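Local coordinates for mutual gliding-motility protein MglA (Myxococcus xanthus DK 1622, PDB 6H17) that acts as a small GTPase that switches and coordinates the two gliding systems of the bacterium, setting the direction and speed of movement, at residues A[26-31]-A[137-142]; A[141-144]-A[150-153]. All blocks are in the same frame, centred on the assembly; numbering follows the deposited sequence.

Contact 1 (A[26-31]-A[137-142]). With MG (magnesium ion), chain B; GSP (5'-guanosine-diphosphate-monothiophosphate), chain C.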
ATOM      1  N   THR A  26      -2.702   3.161  -7.875  1.00 10.56           N
ATOM      2  CA  THR A  26      -2.455   2.430  -9.110  1.00 10.92           C
ATOM      3  C   THR A  26      -1.148   2.884  -9.746  1.00 11.61           C
ATOM      4  O   THR A  26      -0.365   2.059 -10.224  1.00 11.52           O
ATOM      5  CB  THR A  26      -3.641   2.622 -10.052  1.00 11.47           C
ATOM      6  OG1 THR A  26      -4.800   2.003  -9.463  1.00 12.36           O
ATOM      7  CG2 THR A  26      -3.373   2.000 -11.435  1.00 12.77           C
ATOM      8  N   THR A  27      -0.887   4.199  -9.736  1.00 11.20           N
ATOM      9  CA  THR A  27       0.327   4.733 -10.357  1.00 10.52           C
ATOM     10  C   THR A  27       1.573   4.182  -9.679  1.00 10.63           C
ATOM     11  O   THR A  27       2.565   3.875 -10.352  1.00 11.47           O
ATOM     12  CB  THR A  27       0.307   6.257 -10.259  1.00 11.70           C
ATOM     13  OG1 THR A  27      -0.828   6.777 -10.952  1.00 12.58           O
ATOM     14  CG2 THR A  27       1.544   6.878 -10.907  1.00 12.98           C
ATOM     15  N   ASN A  28       1.546   4.033  -8.350  1.00 11.17           N
ATOM     16  CA  ASN A  28       2.668   3.410  -7.658  1.00 10.28           C
ATOM     17  C   ASN A  28       2.958   2.028  -8.236  1.00 11.07           C
ATOM     18  O   ASN A  28       4.106   1.694  -8.550  1.00 11.24           O
ATOM     19  CB  ASN A  28       2.385   3.282  -6.151  1.00 11.28           C
ATOM     20  CG  ASN A  28       2.924   4.445  -5.323  1.00 10.57           C
ATOM     21  OD1 ASN A  28       4.028   4.361  -4.789  1.00 11.05           O
ATOM     22  ND2 ASN A  28       2.135   5.486  -5.159  1.00 10.90           N
ATOM     23  N   LEU A  29       1.931   1.173  -8.324  1.00 10.79           N
ATOM     24  CA  LEU A  29       2.151  -0.186  -8.833  1.00 11.39           C
ATOM     25  C   LEU A  29       2.587  -0.193 -10.294  1.00 11.97           C
ATOM     26  O   LEU A  29       3.381  -1.048 -10.700  1.00 12.32           O
ATOM     27  CB  LEU A  29       0.921  -1.061  -8.619  1.00 12.15           C
ATOM     28  CG  LEU A  29       0.887  -1.804  -7.281  1.00 13.37           C
ATOM     29  CD1 LEU A  29       0.827  -0.878  -6.092  1.00 13.68           C
ATOM     30  CD2 LEU A  29      -0.258  -2.813  -7.249  1.00 13.66           C
ATOM     31  N   GLN A  30       2.075   0.735 -11.101  1.00 11.56           N
ATOM     32  CA  GLN A  30       2.496   0.811 -12.502  0.57 11.17           C
ATOM     33  C   GLN A  30       3.980   1.128 -12.601  1.00 11.65           C
ATOM     34  O   GLN A  30       4.702   0.533 -13.414  1.00 13.04           O
ATOM     35  CB  GLN A  30       1.656   1.854 -13.250  0.57 14.06           C
ATOM     36  CG  GLN A  30       0.219   1.410 -13.440  0.57 13.19           C
ATOM     37  CD  GLN A  30      -0.765   2.470 -13.939  0.57 19.48           C
ATOM     38  OE1 GLN A  30      -0.624   3.678 -13.703  0.57 19.34           O
ATOM     39  NE2 GLN A  30      -1.813   1.991 -14.609  0.57 18.11           N
ATOM     40  N   TYR A  31       4.471   2.074 -11.792  1.00 11.80           N
ATOM     41  CA  TYR A  31       5.889   2.407 -11.820  1.00 11.16           C
ATOM     42  C   TYR A  31       6.716   1.220 -11.342  1.00 11.99           C
ATOM     43  O   TYR A  31       7.732   0.863 -11.956  1.00 12.41           O
ATOM     44  CB  TYR A  31       6.173   3.637 -10.943  1.00 12.17           C
ATOM     45  CG  TYR A  31       7.603   4.095 -11.103  1.00 11.36           C
ATOM     46  CD1 TYR A  31       7.949   4.950 -12.132  1.00 12.43           C
ATOM     47  CD2 TYR A  31       8.616   3.597 -10.287  1.00 11.64           C
ATOM     48  CE1 TYR A  31       9.262   5.312 -12.341  1.00 13.23           C
ATOM     49  CE2 TYR A  31       9.930   3.989 -10.474  1.00 12.85           C
ATOM     50  CZ  TYR A  31      10.240   4.831 -11.506  1.00 12.92           C
ATOM     51  OH  TYR A  31      11.546   5.219 -11.736  1.00 16.63           O
ATOM     52  N   VAL A 137       3.613   2.258   6.368  1.00 12.10           N
ATOM     53  CA  VAL A 137       4.402   3.374   5.853  1.00 11.92           C
ATOM     54  C   VAL A 137       3.445   4.343   5.197  1.00 12.04           C
ATOM     55  O   VAL A 137       2.453   3.928   4.584  1.00 12.72           O
ATOM     56  CB  VAL A 137       5.455   2.884   4.844  1.00 13.67           C
ATOM     57  CG1 VAL A 137       6.201   4.039   4.179  1.00 20.09           C
ATOM     58  CG2 VAL A 137       6.427   1.904   5.526  1.00 16.79           C
ATOM     59  N   ILE A 138       3.727   5.627   5.318  1.00 11.26           N
ATOM     60  CA  ILE A 138       2.917   6.667   4.689  1.00 11.40           C
ATOM     61  C   ILE A 138       3.714   7.359   3.589  1.00 10.31           C
ATOM     62  O   ILE A 138       4.910   7.650   3.748  1.00 12.52           O
ATOM     63  CB  ILE A 138       2.352   7.674   5.715  1.00 11.94           C
ATOM     64  CG1 ILE A 138       1.317   8.587   5.027  1.00 12.21           C
ATOM     65  CG2 ILE A 138       3.433   8.476   6.391  1.00 13.66           C
ATOM     66  CD1 ILE A 138       0.338   9.249   6.020  1.00 14.63           C
ATOM     67  N   GLN A 139       3.044   7.627   2.479  1.00 11.22           N
ATOM     68  CA  GLN A 139       3.621   8.310   1.334  1.00 10.48           C
ATOM     69  C   GLN A 139       2.885   9.612   1.089  1.00 11.10           C
ATOM     70  O   GLN A 139       1.653   9.622   0.979  1.00 11.76           O
ATOM     71  CB  GLN A 139       3.509   7.414   0.105  1.00 10.66           C
ATOM     72  CG  GLN A 139       4.165   8.001  -1.132  1.00 11.51           C
ATOM     73  CD  GLN A 139       3.933   7.167  -2.358  1.00 10.84           C
ATOM     74  OE1 GLN A 139       2.986   7.394  -3.107  1.00 10.97           O
ATOM     75  NE2 GLN A 139       4.806   6.177  -2.578  1.00 11.73           N
ATOM     76  N   TYR A 140       3.625  10.705   0.991  1.00 10.40           N
ATOM     77  CA  TYR A 140       3.062  12.006   0.640  1.00 11.13           C
ATOM     78  C   TYR A 140       3.276  12.184  -0.856  1.00 10.15           C
ATOM     79  O   TYR A 140       4.333  12.637  -1.295  1.00 11.12           O
ATOM     80  CB  TYR A 140       3.711  13.127   1.440  1.00 13.01           C
ATOM     81  CG  TYR A 140       3.728  12.914   2.943  1.00 12.05           C
ATOM     82  CD1 TYR A 140       2.639  12.361   3.620  1.00 13.10           C
ATOM     83  CD2 TYR A 140       4.849  13.247   3.689  1.00 14.59           C
ATOM     84  CE1 TYR A 140       2.674  12.177   5.008  1.00 14.50           C
ATOM     85  CE2 TYR A 140       4.889  13.060   5.057  1.00 14.89           C
ATOM     86  CZ  TYR A 140       3.794  12.521   5.700  1.00 13.66           C
ATOM     87  OH  TYR A 140       3.809  12.315   7.074  1.00 16.15           O
ATOM     88  N   ASN A 141       2.272  11.804  -1.637  1.00 11.16           N
ATOM     89  CA  ASN A 141       2.383  11.782  -3.090  1.00 11.07           C
ATOM     90  C   ASN A 141       1.970  13.124  -3.679  1.00 10.64           C
ATOM     91  O   ASN A 141       1.395  13.992  -3.015  1.00 11.31           O
ATOM     92  CB  ASN A 141       1.549  10.624  -3.653  1.00 10.75           C
ATOM     93  CG  ASN A 141       1.838  10.338  -5.095  1.00 10.93           C
ATOM     94  OD1 ASN A 141       2.989  10.430  -5.543  1.00 11.23           O
ATOM     95  ND2 ASN A 141       0.804  10.007  -5.852  1.00 10.58           N
ATOM     96  N   LYS A 142       2.287  13.295  -4.952  1.00 10.56           N
ATOM     97  CA  LYS A 142       1.972  14.522  -5.705  1.00 10.71           C
ATOM     98  C   LYS A 142       2.756  15.735  -5.196  1.00 11.59           C
ATOM     99  O   LYS A 142       2.265  16.866  -5.211  1.00 11.82           O
ATOM    100  CB  LYS A 142       0.472  14.816  -5.810  1.00 11.18           C
ATOM    101  CG  LYS A 142      -0.371  13.580  -6.129  1.00 11.52           C
ATOM    102  CD  LYS A 142      -1.673  13.935  -6.825  1.00 11.86           C
ATOM    103  CE  LYS A 142      -2.494  12.688  -7.091  1.00 11.52           C
ATOM    104  NZ  LYS A 142      -3.873  13.054  -7.556  1.00 13.47           N
TER
HETATM  105 MG    MG B 301      -6.618   2.877  -8.850  1.00 12.47          MG
HETATM  106  PG  GSP C 302      -8.598   5.055  -7.325  1.00 12.13           P
HETATM  107  O3B GSP C 302      -7.281   6.021  -7.597  1.00 11.42           O
HETATM  108  S1G GSP C 302     -10.085   6.057  -7.875  1.00 14.65           S
HETATM  109  O2G GSP C 302      -8.328   3.760  -8.118  1.00 14.69           O
HETATM  110  O3G GSP C 302      -8.573   4.755  -5.823  1.00 13.52           O
HETATM  111  PB  GSP C 302      -5.724   5.742  -7.516  1.00 11.11           P
HETATM  112  O1B GSP C 302      -5.213   6.061  -6.161  1.00 10.39           O
HETATM  113  O2B GSP C 302      -5.403   4.392  -8.034  1.00 11.13           O
HETATM  114  PA  GSP C 302      -4.266   6.742  -9.809  1.00 12.17           P
HETATM  115  O1A GSP C 302      -2.993   6.125  -9.472  1.00 12.44           O
HETATM  116  O2A GSP C 302      -5.053   6.154 -10.898  1.00 14.33           O
HETATM  117  O3A GSP C 302      -5.175   6.884  -8.512  1.00 11.27           O
HETATM  118  O5' GSP C 302      -3.949   8.281 -10.087  1.00 12.22           O
HETATM  119  C5' GSP C 302      -5.000   9.188 -10.382  1.00 13.11           C
HETATM  120  C4' GSP C 302      -4.478  10.347 -11.222  1.00 14.77           C
HETATM  121  O4' GSP C 302      -3.481  11.072 -10.474  1.00 14.17           O
HETATM  122  C3' GSP C 302      -3.807   9.877 -12.486  1.00 14.90           C
HETATM  123  O3' GSP C 302      -4.112  10.771 -13.544  1.00 23.55           O
HETATM  124  C2' GSP C 302      -2.309   9.927 -12.195  1.00 15.24           C
HETATM  125  O2' GSP C 302      -1.483  10.118 -13.305  1.00 16.83           O
HETATM  126  C1' GSP C 302      -2.279  11.117 -11.225  1.00 12.82           C
HETATM  127  N9  GSP C 302      -1.141  11.121 -10.315  1.00 12.11           N
HETATM  128  C8  GSP C 302      -0.757  10.088  -9.517  1.00 11.63           C
HETATM  129  N7  GSP C 302       0.337  10.442  -8.812  1.00 11.28           N
HETATM  130  C5  GSP C 302       0.646  11.727  -9.176  1.00 10.46           C
HETATM  131  C6  GSP C 302       1.666  12.597  -8.798  1.00 11.70           C
HETATM  132  O6  GSP C 302       2.564  12.342  -7.959  1.00 11.84           O
HETATM  133  N1  GSP C 302       1.666  13.816  -9.401  1.00 10.71           N
HETATM  134  C2  GSP C 302       0.716  14.197 -10.315  1.00 11.78           C
HETATM  135  N2  GSP C 302       0.782  15.408 -10.839  1.00 12.55           N
HETATM  136  N3  GSP C 302      -0.279  13.367 -10.703  1.00 11.81           N
HETATM  137  C4  GSP C 302      -0.276  12.153 -10.122  1.00 11.48           C
HETATM  138  O   HOH W   1      -6.560   1.757  -7.041  1.00 13.38           O
HETATM  139  O   HOH W   2      -7.605   1.350  -9.775  1.00 15.28           O
HETATM  140  O   HOH W   3      -6.660   3.932 -10.639  1.00 14.14           O
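Asn28 and Gln139 meet amide to amide, joining the P-loop helix of a small GTPase to strand 136-141 of the sheet. Hydrogen bonds make up the direct contact. Asn28 ND2 gives to Gln139 OE1 at 2.9 Å, in the carbonyl plane on a lone pair, and Gln139 NE2 returns a bond of 3.0 Å to Asn28 OD1, tilted slightly from that carbonyl's plane. With the amide planes 23° apart, the two bonds close a nearly flat cyclic pair. Gln139 comes from the strand with CG anti to the backbone N (chi1 -176°) and its chain extended, which carries the amide across to the helix. The pair is buried, and its second N-H groups have mates: Asn28 ND2 on Gly24 O, Gln139 NE2 on Thr179 OG1. Without the Asn28 amide, as with an alanine here, Gln139 OE1 is likely to lose its donor, leaving the Gln139 amide held less firmly, by Thr179 OG1.

Nucleotide and metal bonds flank this bridge. Thr27 N and OG1 both give to GSP O1A, while Asn141 ND2 holds GSP N7 at 3.0 Å. Magnesium has six ligands: GSP O2B and O2G, three waters, and Thr26 OG1 at 2.1 Å.

Contact 2 (A[141-144]-A[150-153]). With GSP (5'-guanosine-diphosphate-monothiophosphate), chain C.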
ATOM      1  N   ASN A 141       2.272  11.804  -1.637  1.00 11.16           N
ATOM      2  CA  ASN A 141       2.383  11.782  -3.090  1.00 11.07           C
ATOM      3  C   ASN A 141       1.970  13.124  -3.679  1.00 10.64           C
ATOM      4  O   ASN A 141       1.395  13.992  -3.015  1.00 11.31           O
ATOM      5  CB  ASN A 141       1.549  10.624  -3.653  1.00 10.75           C
ATOM      6  CG  ASN A 141       1.838  10.338  -5.095  1.00 10.93           C
ATOM      7  OD1 ASN A 141       2.989  10.430  -5.543  1.00 11.23           O
ATOM      8  ND2 ASN A 141       0.804  10.007  -5.852  1.00 10.58           N
ATOM      9  N   LYS A 142       2.287  13.295  -4.952  1.00 10.56           N
ATOM     10  CA  LYS A 142       1.972  14.522  -5.705  1.00 10.71           C
ATOM     11  C   LYS A 142       2.756  15.735  -5.196  1.00 11.59           C
ATOM     12  O   LYS A 142       2.265  16.866  -5.211  1.00 11.82           O
ATOM     13  CB  LYS A 142       0.472  14.816  -5.810  1.00 11.18           C
ATOM     14  CG  LYS A 142      -0.371  13.580  -6.129  1.00 11.52           C
ATOM     15  CD  LYS A 142      -1.673  13.935  -6.825  1.00 11.86           C
ATOM     16  CE  LYS A 142      -2.494  12.688  -7.091  1.00 11.52           C
ATOM     17  NZ  LYS A 142      -3.873  13.054  -7.556  1.00 13.47           N
ATOM     18  N   ARG A 143       4.029  15.519  -4.837  1.00 10.80           N
ATOM     19  CA  ARG A 143       4.871  16.619  -4.382  1.00 11.82           C
ATOM     20  C   ARG A 143       5.174  17.619  -5.483  1.00 12.44           C
ATOM     21  O   ARG A 143       5.628  18.725  -5.180  1.00 13.89           O
ATOM     22  CB  ARG A 143       6.199  16.106  -3.810  1.00 13.05           C
ATOM     23  CG  ARG A 143       6.078  15.145  -2.640  1.00 13.38           C
ATOM     24  CD  ARG A 143       5.221  15.672  -1.512  1.00 13.34           C
ATOM     25  NE  ARG A 143       5.635  17.016  -1.127  1.00 13.78           N
ATOM     26  CZ  ARG A 143       4.880  17.877  -0.462  1.00 12.82           C
ATOM     27  NH1 ARG A 143       3.683  17.530  -0.045  1.00 12.90           N
ATOM     28  NH2 ARG A 143       5.345  19.084  -0.175  1.00 15.77           N
ATOM     29  N   ASP A 144       4.923  17.264  -6.741  1.00 11.78           N
ATOM     30  CA  ASP A 144       5.207  18.121  -7.878  1.00 13.52           C
ATOM     31  C   ASP A 144       4.186  19.229  -8.065  1.00 13.42           C
ATOM     32  O   ASP A 144       4.441  20.161  -8.835  1.00 15.05           O
ATOM     33  CB  ASP A 144       5.239  17.271  -9.160  1.00 13.64           C
ATOM     34  CG  ASP A 144       3.930  16.556  -9.421  1.00 13.18           C
ATOM     35  OD1 ASP A 144       3.351  16.746 -10.511  1.00 14.37           O
ATOM     36  OD2 ASP A 144       3.462  15.804  -8.542  1.00 12.52           O
ATOM     37  N   THR A 150       2.800  21.596   2.552  1.00 14.09           N
ATOM     38  CA  THR A 150       4.201  21.361   2.883  1.00 15.20           C
ATOM     39  C   THR A 150       4.360  20.004   3.574  1.00 15.07           C
ATOM     40  O   THR A 150       3.424  19.464   4.167  1.00 15.18           O
ATOM     41  CB  THR A 150       4.767  22.456   3.792  1.00 15.87           C
ATOM     42  OG1 THR A 150       4.209  22.301   5.102  1.00 16.42           O
ATOM     43  CG2 THR A 150       4.474  23.829   3.259  1.00 16.49           C
ATOM     44  N   VAL A 151       5.566  19.441   3.483  1.00 15.42           N
ATOM     45  CA  VAL A 151       5.802  18.126   4.077  1.00 15.69           C
ATOM     46  C   VAL A 151       5.579  18.178   5.585  1.00 14.37           C
ATOM     47  O   VAL A 151       4.995  17.267   6.180  1.00 16.54           O
ATOM     48  CB  VAL A 151       7.208  17.612   3.723  1.00 16.94           C
ATOM     49  CG1 VAL A 151       7.500  16.344   4.535  1.00 20.39           C
ATOM     50  CG2 VAL A 151       7.317  17.344   2.253  1.00 19.85           C
ATOM     51  N   GLU A 152       6.039  19.246   6.227  1.00 16.12           N
ATOM     52  CA  GLU A 152       5.854  19.374   7.663  1.00 16.32           C
ATOM     53  C   GLU A 152       4.377  19.377   8.018  1.00 17.29           C
ATOM     54  O   GLU A 152       3.969  18.774   9.014  1.00 17.52           O
ATOM     55  CB  GLU A 152       6.521  20.654   8.157  1.00 20.62           C
ATOM     56  CG  GLU A 152       6.489  20.811   9.664  1.00 34.63           C
ATOM     57  CD  GLU A 152       7.135  22.103  10.136  1.00 56.77           C
ATOM     58  OE1 GLU A 152       7.259  22.288  11.365  1.00 70.02           O
ATOM     59  OE2 GLU A 152       7.518  22.934   9.284  1.00 61.97           O
ATOM     60  N   GLU A 153       3.556  20.059   7.218  1.00 15.34           N
ATOM     61  CA  GLU A 153       2.123  20.079   7.486  1.00 14.69           C
ATOM     62  C   GLU A 153       1.475  18.721   7.212  1.00 15.35           C
ATOM     63  O   GLU A 153       0.536  18.326   7.920  1.00 15.89           O
ATOM     64  CB  GLU A 153       1.447  21.173   6.664  1.00 16.22           C
ATOM     65  CG  GLU A 153       1.778  22.563   7.095  1.00 17.51           C
ATOM     66  CD  GLU A 153       1.580  23.577   5.958  1.00 18.61           C
ATOM     67  OE1 GLU A 153       1.977  24.733   6.152  1.00 22.48           O
ATOM     68  OE2 GLU A 153       1.063  23.213   4.883  1.00 21.49           O
TER
HETATM   69  PG  GSP C 302      -8.598   5.055  -7.325  1.00 12.13           P
HETATM   70  O3B GSP C 302      -7.281   6.021  -7.597  1.00 11.42           O
HETATM   71  S1G GSP C 302     -10.085   6.057  -7.875  1.00 14.65           S
HETATM   72  O2G GSP C 302      -8.328   3.760  -8.118  1.00 14.69           O
HETATM   73  O3G GSP C 302      -8.573   4.755  -5.823  1.00 13.52           O
HETATM   74  PB  GSP C 302      -5.724   5.742  -7.516  1.00 11.11           P
HETATM   75  O1B GSP C 302      -5.213   6.061  -6.161  1.00 10.39           O
HETATM   76  O2B GSP C 302      -5.403   4.392  -8.034  1.00 11.13           O
HETATM   77  PA  GSP C 302      -4.266   6.742  -9.809  1.00 12.17           P
HETATM   78  O1A GSP C 302      -2.993   6.125  -9.472  1.00 12.44           O
HETATM   79  O2A GSP C 302      -5.053   6.154 -10.898  1.00 14.33           O
HETATM   80  O3A GSP C 302      -5.175   6.884  -8.512  1.00 11.27           O
HETATM   81  O5' GSP C 302      -3.949   8.281 -10.087  1.00 12.22           O
HETATM   82  C5' GSP C 302      -5.000   9.188 -10.382  1.00 13.11           C
HETATM   83  C4' GSP C 302      -4.478  10.347 -11.222  1.00 14.77           C
HETATM   84  O4' GSP C 302      -3.481  11.072 -10.474  1.00 14.17           O
HETATM   85  C3' GSP C 302      -3.807   9.877 -12.486  1.00 14.90           C
HETATM   86  O3' GSP C 302      -4.112  10.771 -13.544  1.00 23.55           O
HETATM   87  C2' GSP C 302      -2.309   9.927 -12.195  1.00 15.24           C
HETATM   88  O2' GSP C 302      -1.483  10.118 -13.305  1.00 16.83           O
HETATM   89  C1' GSP C 302      -2.279  11.117 -11.225  1.00 12.82           C
HETATM   90  N9  GSP C 302      -1.141  11.121 -10.315  1.00 12.11           N
HETATM   91  C8  GSP C 302      -0.757  10.088  -9.517  1.00 11.63           C
HETATM   92  N7  GSP C 302       0.337  10.442  -8.812  1.00 11.28           N
HETATM   93  C5  GSP C 302       0.646  11.727  -9.176  1.00 10.46           C
HETATM   94  C6  GSP C 302       1.666  12.597  -8.798  1.00 11.70           C
HETATM   95  O6  GSP C 302       2.564  12.342  -7.959  1.00 11.84           O
HETATM   96  N1  GSP C 302       1.666  13.816  -9.401  1.00 10.71           N
HETATM   97  C2  GSP C 302       0.716  14.197 -10.315  1.00 11.78           C
HETATM   98  N2  GSP C 302       0.782  15.408 -10.839  1.00 12.55           N
HETATM   99  N3  GSP C 302      -0.279  13.367 -10.703  1.00 11.81           N
HETATM  100  C4  GSP C 302      -0.276  12.153 -10.122  1.00 11.48           C
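A guanidinium group lies against a methyl: Val151 CG2 sits over one face of the Arg143 head, 3.4 Å above its plane and offset toward the rim, with NH2 the closest atom at 3.6 Å. The two side chains cross at about a right angle, and no hydrogen bond joins the segments. Arg143 gets there by folding back, bent at both chi2 (-53°) and chi3 (-50°), which brings its head to the start of helix 151-158. Its main polar partner is Val149 O, reached through NH1.

The helix start is organised by a capping box. Thr150, the N-cap residue, accepts from Glu153 N at OG1 (3.2 Å), and Glu153 OE2 receives a weak return bond from Thr150 N.

Segment 141-144 is the NKxD guanine-recognition motif of small GTPases, here with arginine as the third residue. Asp144 OD2 takes GSP N1 at 2.8 Å and OD1 takes GSP N2 at 2.9 Å, a paired grip that reads guanine. Lys142 lays its extended chain along the base, CG 3.5 Å from GSP C6. The methyl contact with Val151 is van der Waals and not directional, so the Arg143 head is probably placed mainly by its NH1 bond to Val149 O.

How the contacts relate
Contact 1 and contact 2 share Asn141 and Lys142, at the end of strand 136-141, and their centres are 13 Å apart. Along the chain, helix 25-35 comes first; much later the strand leads through the 141-144 loop to helix 151-158. The strand lies between 98-104 and 165-167 in the mixed sheet, parallel to both. Contact 1 is buried near the centre of the chain, whereas contact 2 is at the surface, and Tyr140 CD2 touches Val151 CG1 at 4.2 Å between them. Since both also touch GSP, the nucleotide connects the phosphate-binding helix with the guanine-reading loop, as in the Ras-like GTPase fold.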